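Local coordinates for protein HcgC (PDB 5O4J) that probably transfers a methyl group from S-adenosylmethionine to a ring carbon of a pyridinol precursor in biosynthesis of the [Fe]-hydrogenase cofactor, at residues F48-S60 with H76-F88. Residues are numbered along the deposited sequence; the frame is centred on the assembly and turned at random.
Sequences FGAYLSGSYIAYS and HLKDILFNDGIKF. With SAH (S-adenosyl-L-homocysteine), chain E.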
loop_
_atom_site.group_PDB
_atom_site.type_symbol
_atom_site.label_atom_id
_atom_site.label_comp_id
_atom_site.label_asym_id
_atom_site.label_seq_id
_atom_site.Cartn_x
_atom_site.Cartn_y
_atom_site.Cartn_z
ATOM N N PHE A 48 -24.059 -2.850 27.682
ATOM C CA PHE A 48 -22.763 -2.681 28.333
ATOM C C PHE A 48 -21.805 -1.987 27.372
ATOM O O PHE A 48 -21.597 -2.456 26.246
ATOM C CB PHE A 48 -22.180 -4.027 28.768
ATOM C CG PHE A 48 -22.937 -4.692 29.877
ATOM C CD1 PHE A 48 -22.651 -4.408 31.198
ATOM C CD2 PHE A 48 -23.926 -5.618 29.593
ATOM C CE1 PHE A 48 -23.346 -5.020 32.221
ATOM C CE2 PHE A 48 -24.621 -6.235 30.613
ATOM C CZ PHE A 48 -24.329 -5.941 31.924
ATOM N N GLY A 49 -21.223 -0.871 27.819
ATOM C CA GLY A 49 -20.233 -0.152 27.043
ATOM C C GLY A 49 -20.792 1.086 26.373
ATOM O O GLY A 49 -21.392 1.002 25.302
ATOM N N ALA A 50 -20.609 2.240 27.012
ATOM C CA ALA A 50 -21.165 3.489 26.491
ATOM C C ALA A 50 -20.340 4.025 25.328
ATOM O O ALA A 50 -20.891 4.570 24.366
ATOM C CB ALA A 50 -21.252 4.528 27.607
ATOM N N TYR A 51 -19.022 3.890 25.406
ATOM C CA TYR A 51 -18.129 4.373 24.368
ATOM C C TYR A 51 -17.848 3.241 23.381
ATOM O O TYR A 51 -17.709 2.095 23.822
ATOM C CB TYR A 51 -16.840 4.882 25.011
ATOM C CG TYR A 51 -15.689 5.121 24.061
ATOM C CD1 TYR A 51 -14.870 4.080 23.666
ATOM C CD2 TYR A 51 -15.399 6.395 23.596
ATOM C CE1 TYR A 51 -13.815 4.283 22.816
ATOM C CE2 TYR A 51 -14.332 6.614 22.752
ATOM C CZ TYR A 51 -13.543 5.555 22.359
ATOM O OH TYR A 51 -12.475 5.781 21.508
ATOM N N LEU A 52 -17.782 3.496 22.069
ATOM C CA LEU A 52 -18.093 4.764 21.401
ATOM C C LEU A 52 -19.468 4.680 20.722
ATOM O O LEU A 52 -20.173 5.676 20.623
ATOM C CB LEU A 52 -17.004 5.086 20.382
ATOM C CG LEU A 52 -17.141 6.332 19.519
ATOM C CD1 LEU A 52 -17.470 7.567 20.355
ATOM C CD2 LEU A 52 -15.860 6.563 18.712
ATOM N N SER A 53 -19.847 3.496 20.245
ATOM C CA SER A 53 -21.142 3.329 19.584
ATOM C C SER A 53 -22.280 3.054 20.556
ATOM O O SER A 53 -23.451 3.133 20.154
ATOM C CB SER A 53 -21.093 2.196 18.548
ATOM O OG SER A 53 -19.841 1.541 18.513
ATOM N N GLY A 54 -21.971 2.698 21.808
ATOM C CA GLY A 54 -23.014 2.322 22.749
ATOM C C GLY A 54 -24.068 3.396 22.954
ATOM O O GLY A 54 -25.259 3.096 23.046
ATOM N N SER A 55 -23.641 4.653 23.068
ATOM C CA SER A 55 -24.570 5.746 23.328
ATOM C C SER A 55 -25.683 5.785 22.282
ATOM O O SER A 55 -26.876 5.838 22.620
ATOM C CB SER A 55 -23.799 7.073 23.379
ATOM O OG SER A 55 -24.675 8.158 23.573
ATOM N N TYR A 56 -25.313 5.762 21.000
ATOM C CA TYR A 56 -26.327 5.826 19.953
ATOM C C TYR A 56 -27.099 4.518 19.838
ATOM O O TYR A 56 -28.313 4.525 19.602
ATOM C CB TYR A 56 -25.708 6.169 18.601
ATOM C CG TYR A 56 -26.798 6.260 17.569
ATOM C CD1 TYR A 56 -27.677 7.328 17.566
ATOM C CD2 TYR A 56 -26.985 5.256 16.633
ATOM C CE1 TYR A 56 -28.706 7.405 16.647
ATOM C CE2 TYR A 56 -28.011 5.326 15.706
ATOM C CZ TYR A 56 -28.866 6.404 15.716
ATOM O OH TYR A 56 -29.893 6.484 14.799
ATOM N N ILE A 57 -26.419 3.387 19.983
ATOM C CA ILE A 57 -27.119 2.107 19.907
ATOM C C ILE A 57 -28.206 2.042 20.972
ATOM O O ILE A 57 -29.343 1.631 20.704
ATOM C CB ILE A 57 -26.123 0.944 20.019
ATOM C CG1 ILE A 57 -25.358 0.819 18.707
ATOM C CG2 ILE A 57 -26.831 -0.366 20.364
ATOM C CD1 ILE A 57 -24.184 -0.119 18.754
ATOM N N ALA A 58 -27.874 2.449 22.196
ATOM C CA ALA A 58 -28.880 2.488 23.252
ATOM C C ALA A 58 -30.031 3.417 22.883
ATOM O O ALA A 58 -31.203 3.079 23.087
ATOM C CB ALA A 58 -28.239 2.928 24.567
ATOM N N TYR A 59 -29.719 4.594 22.341
ATOM C CA TYR A 59 -30.774 5.504 21.904
ATOM C C TYR A 59 -31.663 4.845 20.853
ATOM O O TYR A 59 -32.889 5.000 20.879
ATOM C CB TYR A 59 -30.177 6.803 21.362
ATOM C CG TYR A 59 -31.231 7.846 21.103
ATOM C CD1 TYR A 59 -31.759 8.570 22.165
ATOM C CD2 TYR A 59 -31.711 8.105 19.829
ATOM C CE1 TYR A 59 -32.726 9.525 21.974
ATOM C CE2 TYR A 59 -32.691 9.070 19.624
ATOM C CZ TYR A 59 -33.190 9.774 20.705
ATOM O OH TYR A 59 -34.161 10.734 20.529
ATOM N N SER A 60 -31.059 4.124 19.907
ATOM C CA SER A 60 -31.823 3.494 18.831
ATOM C C SER A 60 -32.768 2.417 19.345
ATOM O O SER A 60 -33.681 2.018 18.616
ATOM C CB SER A 60 -30.884 2.885 17.784
ATOM O OG SER A 60 -30.298 1.668 18.229
ATOM N N HIS A 76 -17.842 8.381 34.731
ATOM C CA HIS A 76 -17.886 9.659 34.025
ATOM C C HIS A 76 -18.458 9.533 32.621
ATOM O O HIS A 76 -18.802 10.555 32.016
ATOM C CB HIS A 76 -16.491 10.297 33.968
ATOM C CG HIS A 76 -15.599 9.727 32.914
ATOM N ND1 HIS A 76 -14.931 8.530 33.069
ATOM C CD2 HIS A 76 -15.237 10.207 31.699
ATOM C CE1 HIS A 76 -14.210 8.290 31.987
ATOM N NE2 HIS A 76 -14.374 9.293 31.143
ATOM N N LEU A 77 -18.599 8.318 32.094
ATOM C CA LEU A 77 -19.181 8.191 30.766
ATOM C C LEU A 77 -20.680 8.443 30.749
ATOM O O LEU A 77 -21.280 8.412 29.668
ATOM C CB LEU A 77 -18.863 6.818 30.182
ATOM C CG LEU A 77 -17.473 6.744 29.547
ATOM C CD1 LEU A 77 -17.165 5.318 29.145
ATOM C CD2 LEU A 77 -17.355 7.671 28.333
ATOM N N LYS A 78 -21.300 8.711 31.900
ATOM C CA LYS A 78 -22.648 9.263 31.885
ATOM C C LYS A 78 -22.721 10.500 31.000
ATOM O O LYS A 78 -23.774 10.789 30.421
ATOM C CB LYS A 78 -23.098 9.613 33.305
ATOM C CG LYS A 78 -22.170 10.589 34.033
ATOM C CD LYS A 78 -22.857 11.232 35.229
ATOM C CE LYS A 78 -21.859 11.638 36.305
ATOM N NZ LYS A 78 -20.864 12.646 35.836
ATOM N N ASP A 79 -21.608 11.234 30.877
ATOM C CA ASP A 79 -21.560 12.447 30.069
ATOM C C ASP A 79 -21.657 12.174 28.571
ATOM O O ASP A 79 -21.853 13.120 27.807
ATOM C CB ASP A 79 -20.263 13.231 30.341
ATOM C CG ASP A 79 -20.071 13.585 31.808
ATOM O OD1 ASP A 79 -21.078 13.850 32.492
ATOM O OD2 ASP A 79 -18.899 13.639 32.266
ATOM N N ILE A 80 -21.480 10.927 28.125
ATOM C CA ILE A 80 -21.516 10.622 26.697
ATOM C C ILE A 80 -22.906 10.226 26.201
ATOM O O ILE A 80 -23.052 9.886 25.020
ATOM C CB ILE A 80 -20.468 9.546 26.334
ATOM C CG1 ILE A 80 -20.009 9.726 24.879
ATOM C CG2 ILE A 80 -20.998 8.121 26.531
ATOM C CD1 ILE A 80 -18.679 9.047 24.561
ATOM N N LEU A 81 -23.922 10.224 27.060
ATOM C CA LEU A 81 -25.271 9.933 26.585
ATOM C C LEU A 81 -25.906 11.155 25.929
ATOM O O LEU A 81 -25.621 12.303 26.284
ATOM C CB LEU A 81 -26.173 9.449 27.723
ATOM C CG LEU A 81 -25.680 8.267 28.560
ATOM C CD1 LEU A 81 -26.791 7.813 29.494
ATOM C CD2 LEU A 81 -25.172 7.125 27.700
ATOM N N PHE A 82 -26.786 10.890 24.960
ATOM C CA PHE A 82 -27.424 11.970 24.208
ATOM C C PHE A 82 -28.417 12.737 25.074
ATOM O O PHE A 82 -28.408 13.973 25.092
ATOM C CB PHE A 82 -28.131 11.413 22.970
ATOM C CG PHE A 82 -27.201 11.031 21.853
ATOM C CD1 PHE A 82 -26.724 9.735 21.744
ATOM C CD2 PHE A 82 -26.819 11.962 20.903
ATOM C CE1 PHE A 82 -25.874 9.378 20.716
ATOM C CE2 PHE A 82 -25.969 11.609 19.869
ATOM C CZ PHE A 82 -25.496 10.314 19.775
ATOM N N ASN A 83 -29.294 12.027 25.781
ATOM C CA ASN A 83 -30.314 12.679 26.590
ATOM C C ASN A 83 -30.698 11.773 27.753
ATOM O O ASN A 83 -30.108 10.708 27.969
ATOM C CB ASN A 83 -31.537 13.055 25.743
ATOM C CG ASN A 83 -32.190 11.858 25.079
ATOM O OD1 ASN A 83 -31.987 10.712 25.482
ATOM N ND2 ASN A 83 -32.986 12.123 24.050
ATOM N N ASP A 84 -31.715 12.208 28.494
ATOM C CA ASP A 84 -32.180 11.538 29.700
ATOM C C ASP A 84 -33.046 10.314 29.429
ATOM O O ASP A 84 -33.345 9.576 30.374
ATOM C CB ASP A 84 -32.961 12.528 30.568
ATOM C CG ASP A 84 -32.087 13.648 31.106
ATOM O OD1 ASP A 84 -30.932 13.370 31.490
ATOM O OD2 ASP A 84 -32.559 14.804 31.149
ATOM N N GLY A 85 -33.478 10.080 28.187
ATOM C CA GLY A 85 -34.295 8.906 27.936
ATOM C C GLY A 85 -33.573 7.597 28.190
ATOM O O GLY A 85 -34.222 6.553 28.313
ATOM N N ILE A 86 -32.245 7.629 28.267
ATOM C CA ILE A 86 -31.435 6.462 28.600
ATOM C C ILE A 86 -30.978 6.586 30.043
ATOM O O ILE A 86 -30.460 7.632 30.445
ATOM C CB ILE A 86 -30.226 6.306 27.659
ATOM C CG1 ILE A 86 -30.684 6.113 26.211
ATOM C CG2 ILE A 86 -29.329 5.155 28.113
ATOM C CD1 ILE A 86 -29.590 6.384 25.210
ATOM N N LYS A 87 -31.182 5.527 30.823
ATOM C CA LYS A 87 -30.678 5.463 32.188
ATOM C C LYS A 87 -29.224 5.001 32.184
ATOM O O LYS A 87 -28.852 4.091 31.440
ATOM C CB LYS A 87 -31.547 4.502 33.011
ATOM C CG LYS A 87 -30.962 4.014 34.339
ATOM C CD LYS A 87 -30.901 5.102 35.399
ATOM C CE LYS A 87 -32.171 5.124 36.240
ATOM N NZ LYS A 87 -32.130 6.182 37.288
ATOM N N PHE A 88 -28.395 5.632 33.013
ATOM C CA PHE A 88 -26.999 5.239 33.152
ATOM C C PHE A 88 -26.770 4.617 34.519
ATOM O O PHE A 88 -27.214 5.150 35.539
ATOM C CB PHE A 88 -26.047 6.426 32.980
ATOM C CG PHE A 88 -24.584 6.051 33.061
ATOM C CD1 PHE A 88 -23.893 5.660 31.930
ATOM C CD2 PHE A 88 -23.902 6.099 34.266
ATOM C CE1 PHE A 88 -22.555 5.320 31.991
ATOM C CE2 PHE A 88 -22.570 5.756 34.341
ATOM C CZ PHE A 88 -21.887 5.368 33.198
HETATM N N SAH E . -16.743 -1.891 20.620
HETATM C CA SAH E . -16.943 -0.460 20.999
HETATM C CB SAH E . -15.773 0.007 21.863
HETATM C CG SAH E . -15.902 -0.495 23.300
HETATM S SD SAH E . -14.627 0.157 24.349
HETATM C C SAH E . -17.031 0.431 19.793
HETATM O O SAH E . -17.173 1.666 19.967
HETATM O OXT SAH E . -16.943 -0.100 18.677
HETATM C "C5'" SAH E . -15.088 -0.509 25.921
HETATM C "C4'" SAH E . -16.224 0.256 26.590
HETATM O "O4'" SAH E . -16.835 -0.600 27.563
HETATM C "C3'" SAH E . -15.709 1.455 27.363
HETATM O "O3'" SAH E . -16.707 2.486 27.445
HETATM C "C2'" SAH E . -15.413 0.844 28.711
HETATM O "O2'" SAH E . -15.344 1.785 29.787
HETATM C "C1'" SAH E . -16.577 -0.104 28.880
HETATM N N9 SAH E . -16.285 -1.271 29.727
HETATM C C8 SAH E . -15.138 -1.985 29.759
HETATM N N7 SAH E . -15.263 -3.010 30.640
HETATM C C5 SAH E . -16.509 -2.951 31.150
HETATM C C6 SAH E . -17.298 -3.734 32.120
HETATM N N6 SAH E . -16.749 -4.808 32.731
HETATM N N1 SAH E . -18.560 -3.334 32.370
HETATM C C2 SAH E . -19.117 -2.275 31.763
HETATM N N3 SAH E . -18.462 -1.511 30.873
HETATM C C4 SAH E . -17.181 -1.807 30.542
#
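Ser55, in the first turn of helix 54-60, gives its hydroxyl to the carbonyl of Ile80: OG to Ile80 O is 2.8 Å, the donor tilted 21° from the carbonyl plane. With OG turned opposite its own backbone N (chi1 178°), the group reaches across to the end of the 3-10 segment. An alanine here would probably leave the Ile80 carbonyl without this mate and the chain at Leu81 less firmly tied to the helix. The inner side is close-packed by the buried Ala50, Ile80, Leu77, Ala58 and Ile86. Ala50 CB sits 3.8 Å from Ile80 CG2 and also meets Leu77 CB, while Ile86 CD1 lies against the helix, 3.8 Å from Ala58 CB and 3.4 Å from Tyr59 N. Ile70 of strand 65-72 backs Ala50, Ala58 and Ile86. The outer side is looser. There the exposed Phe82 brings CE1 to 3.8 Å from Tyr56 CB, and the poorly ordered Asn83 brings ND2 to the edge of the Tyr59 ring, 3.3 Å from Tyr59 CE1, the amide and ring planes 55° apart. At the other end lies the ligand: Leu52 N donates a hydrogen bond to the carboxylate O of S-adenosyl-L-homocysteine at 2.9 Å, and Leu77 CD1 touches its ribose hydroxyl O3' at 3.3 Å. A glycine-containing turn between strand 42-48 and helix 54-60, facing the chain that follows the next strand, is typical of the cofactor site in a Rossmann-like fold.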